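Local atomic coordinates of putative rhamnosidase (Streptomyces avermitilis, PDB entry 3W5M), a protein that hydrolyses terminal non-reducing alpha-L-rhamnose residues from alpha-L-rhamnosides, including citrus flavonoids and the arabinogalactan-protein gum arabic. Residues 382-390 against 633-641; 428-439 against 561-569. All blocks are in the same frame, centred on the assembly; numbering follows the deposited sequence.

From the N terminus, the chain first lays down 382-390, a loop between helix 379-382 and strand 398-407, and then the hairpin of strands 428-432 and 436-440. It meets that hairpin again at 561-569, closing interaction 2 over a stretch without helix, and finally reaches 633-641, which returns to 382-390 and closes interaction 1. The smaller loop thus lies wholly within the larger one. Interaction 2 ties the hairpin to the concanavalin-like region; interaction 1 ties the N-terminal rhamnosidase region to the catalytic (alpha/alpha)6-barrel. The two adjoin: N384 N lies 2.8 Å from D432 OD1, and R637 NH1 lies 3.0 Å from F567 O, both probable hydrogen bonds.

Interaction 1: 382-390 against 633-641; sequences AGNVGMFGP and ARDERLGWT
A type II' beta turn, V385 to F388, meets the rhamnose-binding loop of the (alpha/alpha)6-barrel domain in a buried loop-to-loop contact, with G386 and M387 set against D635 and E636. G386 CA lies 3.3 Å from E636 O in a CA-H...O contact, and one water bridges G386 N to that same carbonyl. M387, bent at chi2 (-74°), crosses obliquely over E636, its CE 3.3 Å from OE2 and its SD 3.7 Å from E636 CG. E636, the inferred proton donor, is held at both oxygens: R634 reaches OE1 side-on through NE (2.9 Å) and NH2, while W640 NE1 donates to OE2 at 2.9 Å, from above the carboxylate plane. An alanine here is likely to leave R634 NE and W640 NE1 without their acceptor and to open a gap beside the M387 methyl. D635 directs its carboxylate to S544 and R543, outside the contact, while its backbone O faces the turn. R634 also forms a salt bridge with E895, the inferred proton acceptor. Farther along, L638 projects toward the turn and its CD1 meets the F388 ring near the ring plane, at the edge, 3.9 Å from CE2.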
ATOM      1  N   ALA A 382      -5.242 -14.954   1.415  1.00 18.24           N
ATOM      2  CA  ALA A 382      -4.860 -16.338   1.086  1.00 19.46           C
ATOM      3  C   ALA A 382      -3.716 -16.448   0.068  1.00 19.02           C
ATOM      4  O   ALA A 382      -3.148 -17.515  -0.108  1.00 20.62           O
ATOM      5  CB  ALA A 382      -6.091 -17.122   0.624  1.00 18.92           C
ATOM      6  N   GLY A 383      -3.347 -15.345  -0.587  1.00 19.91           N
ATOM      7  CA  GLY A 383      -2.307 -15.406  -1.615  1.00 18.62           C
ATOM      8  C   GLY A 383      -0.940 -15.086  -1.039  1.00 20.93           C
ATOM      9  O   GLY A 383      -0.808 -14.886   0.187  1.00 18.87           O
ATOM     10  N   ASN A 384       0.093 -15.089  -1.898  1.00 21.15           N
ATOM     11  CA  ASN A 384       1.452 -14.719  -1.427  1.00 21.63           C
ATOM     12  C   ASN A 384       1.498 -13.330  -0.779  1.00 21.31           C
ATOM     13  O   ASN A 384       0.929 -12.370  -1.297  1.00 22.95           O
ATOM     14  CB  ASN A 384       2.473 -14.766  -2.566  1.00 22.48           C
ATOM     15  CG  ASN A 384       2.704 -16.160  -3.086  1.00 25.16           C
ATOM     16  OD1 ASN A 384       2.772 -17.130  -2.311  1.00 25.66           O
ATOM     17  ND2 ASN A 384       2.829 -16.277  -4.426  1.00 27.29           N
ATOM     18  N   VAL A 385       2.207 -13.210   0.342  1.00 21.21           N
ATOM     19  CA  VAL A 385       2.308 -11.948   1.066  1.00 21.32           C
ATOM     20  C   VAL A 385       3.780 -11.837   1.427  1.00 21.62           C
ATOM     21  O   VAL A 385       4.349 -12.770   2.020  1.00 22.85           O
ATOM     22  CB  VAL A 385       1.462 -11.963   2.362  1.00 22.56           C
ATOM     23  CG1 VAL A 385       1.777 -10.762   3.246  1.00 23.37           C
ATOM     24  CG2 VAL A 385      -0.028 -12.020   2.041  1.00 21.08           C
ATOM     25  N   GLY A 386       4.385 -10.717   1.041  1.00 22.28           N
ATOM     26  CA  GLY A 386       5.818 -10.457   1.300  1.00 23.21           C
ATOM     27  C   GLY A 386       6.708 -11.622   0.873  1.00 23.53           C
ATOM     28  O   GLY A 386       6.519 -12.210  -0.194  1.00 23.41           O
ATOM     29  N   MET A 387       7.682 -11.956   1.721  1.00 24.87           N
ATOM     30  CA  MET A 387       8.589 -13.060   1.427  1.00 26.03           C
ATOM     31  C   MET A 387       8.183 -14.347   2.175  1.00 26.07           C
ATOM     32  O   MET A 387       9.000 -15.250   2.433  1.00 26.03           O
ATOM     33  CB  MET A 387      10.054 -12.607   1.638  1.00 29.29           C
ATOM     34  CG  MET A 387      10.314 -11.603   2.753  1.00 33.47           C
ATOM     35  SD  MET A 387       9.866  -9.837   2.610  1.00 33.28           S
ATOM     36  CE  MET A 387      10.588  -9.298   4.168  1.00 36.51           C
ATOM     37  N   PHE A 388       6.883 -14.461   2.460  1.00 24.26           N
ATOM     38  CA  PHE A 388       6.364 -15.433   3.411  1.00 24.72           C
ATOM     39  C   PHE A 388       5.431 -16.491   2.830  1.00 22.92           C
ATOM     40  O   PHE A 388       4.955 -17.362   3.547  1.00 24.15           O
ATOM     41  CB  PHE A 388       5.685 -14.685   4.584  1.00 24.14           C
ATOM     42  CG  PHE A 388       6.570 -13.649   5.206  1.00 27.26           C
ATOM     43  CD1 PHE A 388       7.801 -14.025   5.758  1.00 28.98           C
ATOM     44  CD2 PHE A 388       6.189 -12.314   5.234  1.00 27.96           C
ATOM     45  CE1 PHE A 388       8.643 -13.077   6.303  1.00 30.38           C
ATOM     46  CE2 PHE A 388       7.027 -11.362   5.791  1.00 30.18           C
ATOM     47  CZ  PHE A 388       8.252 -11.749   6.321  1.00 30.87           C
ATOM     48  N   GLY A 389       5.164 -16.418   1.537  1.00 22.87           N
ATOM     49  CA  GLY A 389       4.276 -17.413   0.914  1.00 22.57           C
ATOM     50  C   GLY A 389       2.802 -17.156   1.174  1.00 22.95           C
ATOM     51  O   GLY A 389       2.425 -16.080   1.677  1.00 22.17           O
ATOM     52  N   PRO A 390       1.948 -18.122   0.790  1.00 23.12           N
ATOM     53  CA  PRO A 390       0.502 -17.976   0.761  1.00 23.12           C
ATOM     54  C   PRO A 390      -0.155 -18.402   2.067  1.00 23.23           C
ATOM     55  O   PRO A 390       0.554 -18.780   3.012  1.00 25.59           O
ATOM     56  CB  PRO A 390       0.100 -18.890  -0.403  1.00 24.17           C
ATOM     57  CG  PRO A 390       1.145 -19.968  -0.403  1.00 23.37           C
ATOM     58  CD  PRO A 390       2.371 -19.441   0.281  1.00 23.09           C
ATOM     59  N   ALA A 633       6.881  -3.185  -5.419  1.00 20.63           N
ATOM     60  CA  ALA A 633       7.321  -3.980  -6.577  1.00 21.16           C
ATOM     61  C   ALA A 633       7.871  -5.363  -6.217  1.00 21.72           C
ATOM     62  O   ALA A 633       7.453  -6.367  -6.805  1.00 19.41           O
ATOM     63  CB  ALA A 633       8.297  -3.186  -7.451  1.00 21.49           C
ATOM     64  N   ARG A 634       8.807  -5.448  -5.265  1.00 21.48           N
ATOM     65  CA  ARG A 634       9.359  -6.754  -4.933  1.00 21.45           C
ATOM     66  C   ARG A 634       8.433  -7.587  -4.062  1.00 22.17           C
ATOM     67  O   ARG A 634       7.314  -7.158  -3.738  1.00 23.46           O
ATOM     68  CB  ARG A 634      10.750  -6.623  -4.280  1.00 22.62           C
ATOM     69  CG  ARG A 634      10.734  -5.978  -2.908  1.00 23.24           C
ATOM     70  CD  ARG A 634      12.132  -6.090  -2.306  1.00 24.87           C
ATOM     71  NE  ARG A 634      12.273  -5.404  -1.015  1.00 23.68           N
ATOM     72  CZ  ARG A 634      13.133  -4.412  -0.786  1.00 22.51           C
ATOM     73  NH1 ARG A 634      13.928  -3.969  -1.760  1.00 25.72           N
ATOM     74  NH2 ARG A 634      13.198  -3.848   0.410  1.00 22.36           N
ATOM     75  N   ASP A 635       8.902  -8.764  -3.656  1.00 21.54           N
ATOM     76  CA  ASP A 635       8.139  -9.633  -2.744  1.00 21.54           C
ATOM     77  C   ASP A 635       8.222  -9.121  -1.272  1.00 22.29           C
ATOM     78  O   ASP A 635       8.736  -9.816  -0.385  1.00 22.67           O
ATOM     79  CB  ASP A 635       8.626 -11.077  -2.844  1.00 22.72           C
ATOM     80  CG  ASP A 635      10.122 -11.226  -2.485  1.00 26.56           C
ATOM     81  OD1 ASP A 635      10.845 -10.192  -2.353  1.00 26.91           O
ATOM     82  OD2 ASP A 635      10.583 -12.397  -2.356  1.00 27.82           O
ATOM     83  N   GLU A 636       7.718  -7.906  -1.034  1.00 20.40           N
ATOM     84  CA  GLU A 636       7.673  -7.345   0.310  1.00 19.66           C
ATOM     85  C   GLU A 636       6.339  -6.604   0.432  1.00 18.03           C
ATOM     86  O   GLU A 636       5.347  -7.256   0.659  1.00 18.20           O
ATOM     87  CB  GLU A 636       8.926  -6.500   0.605  1.00 20.52           C
ATOM     88  CG  GLU A 636       9.082  -6.235   2.089  1.00 24.23           C
ATOM     89  CD  GLU A 636      10.521  -6.093   2.534  1.00 27.55           C
ATOM     90  OE1 GLU A 636      11.436  -6.096   1.663  1.00 27.65           O
ATOM     91  OE2 GLU A 636      10.727  -5.998   3.777  1.00 27.44           O
ATOM     92  N   ARG A 637       6.298  -5.295   0.207  1.00 17.64           N
ATOM     93  CA  ARG A 637       5.024  -4.527   0.215  1.00 17.63           C
ATOM     94  C   ARG A 637       4.332  -4.642   1.552  1.00 18.85           C
ATOM     95  O   ARG A 637       3.134  -4.923   1.619  1.00 17.78           O
ATOM     96  CB  ARG A 637       4.084  -5.027  -0.900  1.00 17.82           C
ATOM     97  CG  ARG A 637       4.871  -5.428  -2.144  1.00 17.51           C
ATOM     98  CD  ARG A 637       3.926  -5.547  -3.344  1.00 19.58           C
ATOM     99  NE  ARG A 637       4.585  -6.166  -4.488  1.00 19.63           N
ATOM    100  CZ  ARG A 637       3.906  -6.547  -5.569  1.00 20.85           C
ATOM    101  NH1 ARG A 637       2.590  -6.360  -5.586  1.00 19.45           N
ATOM    102  NH2 ARG A 637       4.525  -7.129  -6.598  1.00 23.10           N
ATOM    103  N   LEU A 638       5.121  -4.448   2.614  1.00 17.46           N
ATOM    104  CA  LEU A 638       4.632  -4.554   3.978  1.00 18.32           C
ATOM    105  C   LEU A 638       4.513  -3.174   4.601  1.00 18.22           C
ATOM    106  O   LEU A 638       5.140  -2.220   4.120  1.00 18.44           O
ATOM    107  CB  LEU A 638       5.595  -5.424   4.792  1.00 18.63           C
ATOM    108  CG  LEU A 638       5.844  -6.817   4.191  1.00 20.61           C
ATOM    109  CD1 LEU A 638       6.825  -7.545   5.099  1.00 21.49           C
ATOM    110  CD2 LEU A 638       4.558  -7.637   4.113  1.00 20.09           C
ATOM    111  N   GLY A 639       3.689  -3.071   5.652  1.00 19.70           N
ATOM    112  CA  GLY A 639       3.416  -1.789   6.314  1.00 19.74           C
ATOM    113  C   GLY A 639       4.539  -1.449   7.284  1.00 20.39           C
ATOM    114  O   GLY A 639       4.367  -1.524   8.501  1.00 19.69           O
ATOM    115  N   TRP A 640       5.697  -1.110   6.733  1.00 19.16           N
ATOM    116  CA  TRP A 640       6.912  -0.892   7.540  1.00 20.25           C
ATOM    117  C   TRP A 640       6.807   0.382   8.362  1.00 19.79           C
ATOM    118  O   TRP A 640       6.558   1.451   7.832  1.00 20.33           O
ATOM    119  CB  TRP A 640       8.152  -0.851   6.639  1.00 19.61           C
ATOM    120  CG  TRP A 640       8.722  -2.227   6.357  1.00 20.47           C
ATOM    121  CD1 TRP A 640       8.477  -2.991   5.251  1.00 19.13           C
ATOM    122  CD2 TRP A 640       9.605  -3.006   7.194  1.00 19.75           C
ATOM    123  NE1 TRP A 640       9.176  -4.176   5.326  1.00 19.66           N
ATOM    124  CE2 TRP A 640       9.853  -4.222   6.515  1.00 21.46           C
ATOM    125  CE3 TRP A 640      10.210  -2.793   8.447  1.00 21.82           C
ATOM    126  CZ2 TRP A 640      10.676  -5.225   7.036  1.00 22.29           C
ATOM    127  CZ3 TRP A 640      11.034  -3.777   8.959  1.00 22.45           C
ATOM    128  CH2 TRP A 640      11.258  -4.989   8.258  1.00 24.80           C
ATOM    129  N   THR A 641       6.967   0.228   9.673  1.00 19.72           N
ATOM    130  CA  THR A 641       6.789   1.340  10.611  1.00 19.86           C
ATOM    131  C   THR A 641       7.884   2.416  10.454  1.00 19.94           C
ATOM    132  O   THR A 641       7.608   3.604  10.419  1.00 20.52           O
ATOM    133  CB  THR A 641       6.740   0.783  12.070  1.00 19.15           C
ATOM    134  OG1 THR A 641       7.912  -0.010  12.343  1.00 20.18           O
ATOM    135  CG2 THR A 641       5.544  -0.085  12.235  1.00 19.23           C
TER
HETATM  136  O   HOH W   1       2.889  -8.488   0.050  1.00 30.87           O

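Interaction 2: 428-439 against 561-569; sequences IVSADLLSGETY and YEPRFTFHG
The beta-hairpin at the edge of the ten-stranded mixed sheet, strands 428-432 and 436-440, receives the segment 561-569, largely loop, of the concanavalin-like region, with E437 gripped by Y561, R564 and F565. The buried carboxylate of E437 lies at the middle of the contact. CG lies opposite the backbone N (chi1 -173°) and the chain runs on extended, carrying the carboxylate to two consecutive amides: OE1 accepts from R564 N at 2.8 Å, on the syn side but tilted out of the carboxylate plane, and from F565 N at 3.0 Å, nearly head-on to its C-O bond. OE2 accepts a hydrogen bond from Y561 OH at 2.7 Å, from above the carboxylate plane, and another from a water that also binds E562 O and R564 NH1. Y561 and Y439 slide past each other in opposite directions, their planes at 50°, with Y561 CD1 over one face of the Y439 ring. R564 brings its guanidinium edge to Y439 CE2, the two planes only 14° apart, while its NE pairs with E330; Y439 OH turns to E444. On the other flank F565 packs CB against A431 CB (3.7 Å), and I428 CD1 meets the F565 ring edge. At the hairpin turn, T566 OG1 lies 2.9 Å from D432 O and 3.1 Å from L433 O, two acceptors competing for one proton. D432 OD2 accepts from L434 N, an Asx turn, and from S435 N, while its OD1 is bonded by N384 N; L433 CD2 rests against F567 CD1. With two amides, a phenol and a water around it, the E437 carboxylate is probably stabilised as the anion; R564 NH1, 5.5 Å from OE2, makes no direct ion pair but is linked through that water and would be expected to favour the same state.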
ATOM      1  N   ILE A 428     -10.329 -16.389 -14.969  1.00 19.06           N
ATOM      2  CA  ILE A 428      -9.153 -16.011 -14.164  1.00 17.97           C
ATOM      3  C   ILE A 428      -8.555 -17.225 -13.464  1.00 20.22           C
ATOM      4  O   ILE A 428      -8.950 -17.582 -12.338  1.00 19.59           O
ATOM      5  CB  ILE A 428      -9.468 -14.874 -13.162  1.00 18.51           C
ATOM      6  CG1 ILE A 428     -10.304 -13.814 -13.855  1.00 19.28           C
ATOM      7  CG2 ILE A 428      -8.146 -14.304 -12.647  1.00 17.24           C
ATOM      8  CD1 ILE A 428     -10.734 -12.612 -13.023  1.00 19.20           C
ATOM      9  N   VAL A 429      -7.586 -17.842 -14.146  1.00 18.79           N
ATOM     10  CA  VAL A 429      -6.987 -19.115 -13.764  1.00 20.14           C
ATOM     11  C   VAL A 429      -6.145 -18.967 -12.505  1.00 21.42           C
ATOM     12  O   VAL A 429      -6.149 -19.831 -11.613  1.00 22.82           O
ATOM     13  CB  VAL A 429      -6.112 -19.630 -14.939  1.00 23.38           C
ATOM     14  CG1 VAL A 429      -5.411 -20.921 -14.582  1.00 24.52           C
ATOM     15  CG2 VAL A 429      -6.995 -19.819 -16.181  1.00 23.98           C
ATOM     16  N   SER A 430      -5.442 -17.853 -12.407  1.00 20.45           N
ATOM     17  CA  SER A 430      -4.598 -17.621 -11.253  1.00 21.26           C
ATOM     18  C   SER A 430      -4.560 -16.123 -10.971  1.00 20.86           C
ATOM     19  O   SER A 430      -4.531 -15.310 -11.893  1.00 18.77           O
ATOM     20  CB  SER A 430      -3.202 -18.146 -11.555  1.00 23.63           C
ATOM     21  OG  SER A 430      -2.420 -18.083 -10.392  1.00 26.08           O
ATOM     22  N   ALA A 431      -4.585 -15.731  -9.701  1.00 21.11           N
ATOM     23  CA  ALA A 431      -4.544 -14.304  -9.390  1.00 19.41           C
ATOM     24  C   ALA A 431      -3.808 -14.133  -8.072  1.00 21.56           C
ATOM     25  O   ALA A 431      -4.312 -14.552  -7.019  1.00 21.51           O
ATOM     26  CB  ALA A 431      -5.939 -13.743  -9.282  1.00 22.19           C
ATOM     27  N   ASP A 432      -2.638 -13.523  -8.133  1.00 19.01           N
ATOM     28  CA  ASP A 432      -1.831 -13.366  -6.919  1.00 20.09           C
ATOM     29  C   ASP A 432      -1.245 -11.981  -6.916  1.00 19.55           C
ATOM     30  O   ASP A 432      -0.813 -11.489  -7.956  1.00 19.50           O
ATOM     31  CB  ASP A 432      -0.702 -14.412  -6.908  1.00 21.35           C
ATOM     32  CG  ASP A 432       0.082 -14.413  -5.592  1.00 24.44           C
ATOM     33  OD1 ASP A 432      -0.360 -15.120  -4.645  1.00 25.82           O
ATOM     34  OD2 ASP A 432       1.124 -13.720  -5.496  1.00 24.45           O
ATOM     35  N   LEU A 433      -1.167 -11.349  -5.742  1.00 19.00           N
ATOM     36  CA  LEU A 433      -0.703  -9.958  -5.734  1.00 18.34           C
ATOM     37  C   LEU A 433       0.732  -9.851  -6.216  1.00 20.05           C
ATOM     38  O   LEU A 433       1.094  -8.894  -6.916  1.00 19.35           O
ATOM     39  CB  LEU A 433      -0.843  -9.347  -4.335  1.00 18.45           C
ATOM     40  CG  LEU A 433      -2.293  -9.183  -3.883  1.00 18.05           C
ATOM     41  CD1 LEU A 433      -2.322  -8.852  -2.389  1.00 19.47           C
ATOM     42  CD2 LEU A 433      -3.033  -8.115  -4.697  1.00 17.85           C
ATOM     43  N   LEU A 434       1.549 -10.812  -5.810  1.00 19.40           N
ATOM     44  CA  LEU A 434       2.962 -10.815  -6.184  1.00 20.46           C
ATOM     45  C   LEU A 434       3.285 -11.515  -7.518  1.00 20.22           C
ATOM     46  O   LEU A 434       4.104 -11.020  -8.304  1.00 21.20           O
ATOM     47  CB  LEU A 434       3.798 -11.429  -5.062  1.00 21.23           C
ATOM     48  CG  LEU A 434       3.614 -10.826  -3.664  1.00 22.11           C
ATOM     49  CD1 LEU A 434       4.535 -11.575  -2.711  1.00 21.74           C
ATOM     50  CD2 LEU A 434       3.895  -9.331  -3.618  1.00 23.90           C
ATOM     51  N   SER A 435       2.651 -12.655  -7.771  1.00 21.41           N
ATOM     52  CA  SER A 435       3.033 -13.468  -8.919  1.00 21.69           C
ATOM     53  C   SER A 435       2.442 -12.932 -10.204  1.00 21.59           C
ATOM     54  O   SER A 435       3.051 -13.070 -11.287  1.00 22.04           O
ATOM     55  CB  SER A 435       2.593 -14.913  -8.720  1.00 24.15           C
ATOM     56  OG  SER A 435       3.195 -15.429  -7.552  1.00 28.36           O
ATOM     57  N   GLY A 436       1.256 -12.333 -10.093  1.00 20.70           N
ATOM     58  CA  GLY A 436       0.515 -11.777 -11.239  1.00 18.63           C
ATOM     59  C   GLY A 436      -0.793 -12.521 -11.486  1.00 19.34           C
ATOM     60  O   GLY A 436      -1.218 -13.361 -10.692  1.00 19.24           O
ATOM     61  N   GLU A 437      -1.428 -12.225 -12.610  1.00 19.44           N
ATOM     62  CA  GLU A 437      -2.705 -12.830 -12.911  1.00 20.11           C
ATOM     63  C   GLU A 437      -2.602 -13.541 -14.258  1.00 20.90           C
ATOM     64  O   GLU A 437      -1.924 -13.049 -15.152  1.00 21.63           O
ATOM     65  CB  GLU A 437      -3.776 -11.716 -12.945  1.00 21.84           C
ATOM     66  CG  GLU A 437      -5.215 -12.221 -13.086  1.00 21.23           C
ATOM     67  CD  GLU A 437      -6.230 -11.088 -13.247  1.00 24.82           C
ATOM     68  OE1 GLU A 437      -6.554 -10.437 -12.240  1.00 24.64           O
ATOM     69  OE2 GLU A 437      -6.733 -10.884 -14.375  1.00 23.89           O
ATOM     70  N   THR A 438      -3.283 -14.669 -14.384  1.00 18.97           N
ATOM     71  CA  THR A 438      -3.283 -15.481 -15.598  1.00 20.82           C
ATOM     72  C   THR A 438      -4.737 -15.565 -15.990  1.00 19.52           C
ATOM     73  O   THR A 438      -5.579 -15.943 -15.182  1.00 18.08           O
ATOM     74  CB  THR A 438      -2.659 -16.863 -15.316  1.00 22.08           C
ATOM     75  OG1 THR A 438      -1.311 -16.679 -14.870  1.00 21.37           O
ATOM     76  CG2 THR A 438      -2.651 -17.750 -16.574  1.00 22.16           C
ATOM     77  N   TYR A 439      -5.053 -15.190 -17.234  1.00 19.34           N
ATOM     78  CA  TYR A 439      -6.423 -15.057 -17.667  1.00 18.30           C
ATOM     79  C   TYR A 439      -6.524 -15.754 -19.022  1.00 19.78           C
ATOM     80  O   TYR A 439      -5.721 -15.467 -19.907  1.00 19.07           O
ATOM     81  CB  TYR A 439      -6.749 -13.575 -17.879  1.00 18.87           C
ATOM     82  CG  TYR A 439      -8.197 -13.219 -18.212  1.00 19.22           C
ATOM     83  CD1 TYR A 439      -8.717 -13.406 -19.502  1.00 19.12           C
ATOM     84  CD2 TYR A 439      -9.052 -12.652 -17.227  1.00 19.20           C
ATOM     85  CE1 TYR A 439     -10.016 -13.048 -19.809  1.00 19.88           C
ATOM     86  CE2 TYR A 439     -10.361 -12.287 -17.531  1.00 20.43           C
ATOM     87  CZ  TYR A 439     -10.836 -12.501 -18.833  1.00 20.69           C
ATOM     88  OH  TYR A 439     -12.135 -12.195 -19.163  1.00 22.93           O
ATOM     89  N   TYR A 561      -7.585  -6.653 -22.265  1.00 20.89           N
ATOM     90  CA  TYR A 561      -7.341  -7.380 -21.011  1.00 20.81           C
ATOM     91  C   TYR A 561      -6.907  -6.389 -19.933  1.00 21.71           C
ATOM     92  O   TYR A 561      -5.958  -5.612 -20.145  1.00 20.22           O
ATOM     93  CB  TYR A 561      -6.290  -8.483 -21.195  1.00 21.25           C
ATOM     94  CG  TYR A 561      -5.873  -9.094 -19.862  1.00 23.82           C
ATOM     95  CD1 TYR A 561      -6.821  -9.699 -19.010  1.00 23.65           C
ATOM     96  CD2 TYR A 561      -4.550  -9.029 -19.444  1.00 25.07           C
ATOM     97  CE1 TYR A 561      -6.437 -10.219 -17.776  1.00 23.47           C
ATOM     98  CE2 TYR A 561      -4.155  -9.554 -18.212  1.00 24.02           C
ATOM     99  CZ  TYR A 561      -5.100 -10.148 -17.395  1.00 24.15           C
ATOM    100  OH  TYR A 561      -4.687 -10.677 -16.165  1.00 25.53           O
ATOM    101  N   GLU A 562      -7.595  -6.418 -18.785  1.00 20.81           N
ATOM    102  CA  GLU A 562      -7.237  -5.548 -17.667  1.00 21.77           C
ATOM    103  C   GLU A 562      -7.201  -6.409 -16.412  1.00 20.99           C
ATOM    104  O   GLU A 562      -8.249  -6.844 -15.960  1.00 22.44           O
ATOM    105  CB  GLU A 562      -8.277  -4.442 -17.512  1.00 23.50           C
ATOM    106  CG  GLU A 562      -8.082  -3.306 -18.523  1.00 25.95           C
ATOM    107  CD  GLU A 562      -9.234  -2.328 -18.557  1.00 30.08           C
ATOM    108  OE1 GLU A 562     -10.398  -2.753 -18.398  1.00 36.07           O
ATOM    109  OE2 GLU A 562      -8.987  -1.124 -18.748  1.00 32.80           O
ATOM    110  N   PRO A 563      -6.019  -6.657 -15.846  1.00 19.79           N
ATOM    111  CA  PRO A 563      -5.996  -7.479 -14.609  1.00 19.65           C
ATOM    112  C   PRO A 563      -6.860  -6.891 -13.486  1.00 19.08           C
ATOM    113  O   PRO A 563      -7.090  -5.665 -13.441  1.00 21.89           O
ATOM    114  CB  PRO A 563      -4.515  -7.470 -14.212  1.00 21.36           C
ATOM    115  CG  PRO A 563      -3.786  -7.203 -15.504  1.00 20.67           C
ATOM    116  CD  PRO A 563      -4.661  -6.244 -16.258  1.00 20.63           C
ATOM    117  N   ARG A 564      -7.336  -7.739 -12.575  1.00 18.99           N
ATOM    118  CA  ARG A 564      -8.174  -7.240 -11.469  1.00 20.02           C
ATOM    119  C   ARG A 564      -7.554  -7.504 -10.083  1.00 17.97           C
ATOM    120  O   ARG A 564      -7.795  -6.750  -9.150  1.00 17.96           O
ATOM    121  CB  ARG A 564      -9.559  -7.898 -11.485  1.00 20.29           C
ATOM    122  CG  ARG A 564     -10.512  -7.423 -12.563  1.00 22.56           C
ATOM    123  CD  ARG A 564     -11.549  -8.527 -12.797  1.00 22.34           C
ATOM    124  NE  ARG A 564     -12.684  -8.152 -13.660  1.00 24.47           N
ATOM    125  CZ  ARG A 564     -12.858  -8.618 -14.899  1.00 26.58           C
ATOM    126  NH1 ARG A 564     -11.955  -9.428 -15.444  1.00 25.17           N
ATOM    127  NH2 ARG A 564     -13.929  -8.240 -15.614  1.00 29.46           N
ATOM    128  N   PHE A 565      -6.827  -8.603  -9.945  1.00 17.90           N
ATOM    129  CA  PHE A 565      -6.459  -9.083  -8.600  1.00 18.72           C
ATOM    130  C   PHE A 565      -4.970  -9.184  -8.373  1.00 18.05           C
ATOM    131  O   PHE A 565      -4.457 -10.077  -7.643  1.00 19.50           O
ATOM    132  CB  PHE A 565      -7.189 -10.398  -8.320  1.00 18.57           C
ATOM    133  CG  PHE A 565      -8.674 -10.257  -8.425  1.00 17.60           C
ATOM    134  CD1 PHE A 565      -9.355  -9.420  -7.535  1.00 16.89           C
ATOM    135  CD2 PHE A 565      -9.397 -10.924  -9.424  1.00 18.62           C
ATOM    136  CE1 PHE A 565     -10.723  -9.258  -7.614  1.00 19.33           C
ATOM    137  CE2 PHE A 565     -10.774 -10.782  -9.486  1.00 17.45           C
ATOM    138  CZ  PHE A 565     -11.439  -9.943  -8.595  1.00 18.36           C
ATOM    139  N   THR A 566      -4.259  -8.271  -9.017  1.00 18.21           N
ATOM    140  CA  THR A 566      -2.800  -8.205  -8.827  1.00 17.89           C
ATOM    141  C   THR A 566      -2.414  -6.743  -8.976  1.00 16.65           C
ATOM    142  O   THR A 566      -3.218  -5.939  -9.418  1.00 17.39           O
ATOM    143  CB  THR A 566      -2.023  -9.073  -9.855  1.00 18.81           C
ATOM    144  OG1 THR A 566      -0.645  -9.072  -9.495  1.00 18.53           O
ATOM    145  CG2 THR A 566      -2.152  -8.489 -11.249  1.00 18.53           C
ATOM    146  N   PHE A 567      -1.199  -6.394  -8.566  1.00 16.45           N
ATOM    147  CA  PHE A 567      -0.634  -5.083  -8.906  1.00 17.40           C
ATOM    148  C   PHE A 567       0.865  -5.181  -8.945  1.00 16.48           C
ATOM    149  O   PHE A 567       1.429  -6.066  -8.306  1.00 16.84           O
ATOM    150  CB  PHE A 567      -1.092  -3.947  -7.964  1.00 17.66           C
ATOM    151  CG  PHE A 567      -0.525  -4.009  -6.569  1.00 17.04           C
ATOM    152  CD1 PHE A 567      -1.201  -4.711  -5.549  1.00 17.62           C
ATOM    153  CD2 PHE A 567       0.610  -3.273  -6.232  1.00 18.53           C
ATOM    154  CE1 PHE A 567      -0.682  -4.720  -4.251  1.00 18.96           C
ATOM    155  CE2 PHE A 567       1.138  -3.300  -4.942  1.00 18.27           C
ATOM    156  CZ  PHE A 567       0.471  -4.004  -3.952  1.00 18.14           C
ATOM    157  N   HIS A 568       1.502  -4.289  -9.707  1.00 16.47           N
ATOM    158  CA  HIS A 568       2.960  -4.322  -9.830  1.00 17.44           C
ATOM    159  C   HIS A 568       3.497  -2.900  -9.735  1.00 16.31           C
ATOM    160  O   HIS A 568       2.774  -1.915  -9.962  1.00 17.86           O
ATOM    161  CB  HIS A 568       3.400  -4.926 -11.177  1.00 17.72           C
ATOM    162  CG  HIS A 568       2.472  -5.984 -11.707  1.00 17.54           C
ATOM    163  ND1 HIS A 568       2.357  -7.231 -11.129  1.00 17.68           N
ATOM    164  CD2 HIS A 568       1.644  -5.983 -12.779  1.00 18.97           C
ATOM    165  CE1 HIS A 568       1.472  -7.945 -11.811  1.00 20.11           C
ATOM    166  NE2 HIS A 568       1.033  -7.215 -12.826  1.00 17.89           N
ATOM    167  N   GLY A 569       4.778  -2.803  -9.420  1.00 17.40           N
ATOM    168  CA  GLY A 569       5.514  -1.527  -9.450  1.00 17.53           C
ATOM    169  C   GLY A 569       6.499  -1.570 -10.617  1.00 17.79           C
ATOM    170  O   GLY A 569       7.334  -2.477 -10.697  1.00 19.64           O
TER
HETATM  171  O   HOH W   2      -5.170 -12.014  -5.603  1.00 21.52           O
HETATM  172  O   HOH W   3       3.211  -8.478  -8.712  1.00 23.02           O
HETATM  173  O   HOH W   4      -9.175  -9.495 -15.249  1.00 25.90           O
HETATM  174  O   HOH W   5     -13.886 -11.476 -17.197  1.00 35.93           O
HETATM  175  O   HOH W   6     -12.430  -9.153 -18.210  1.00 47.03           O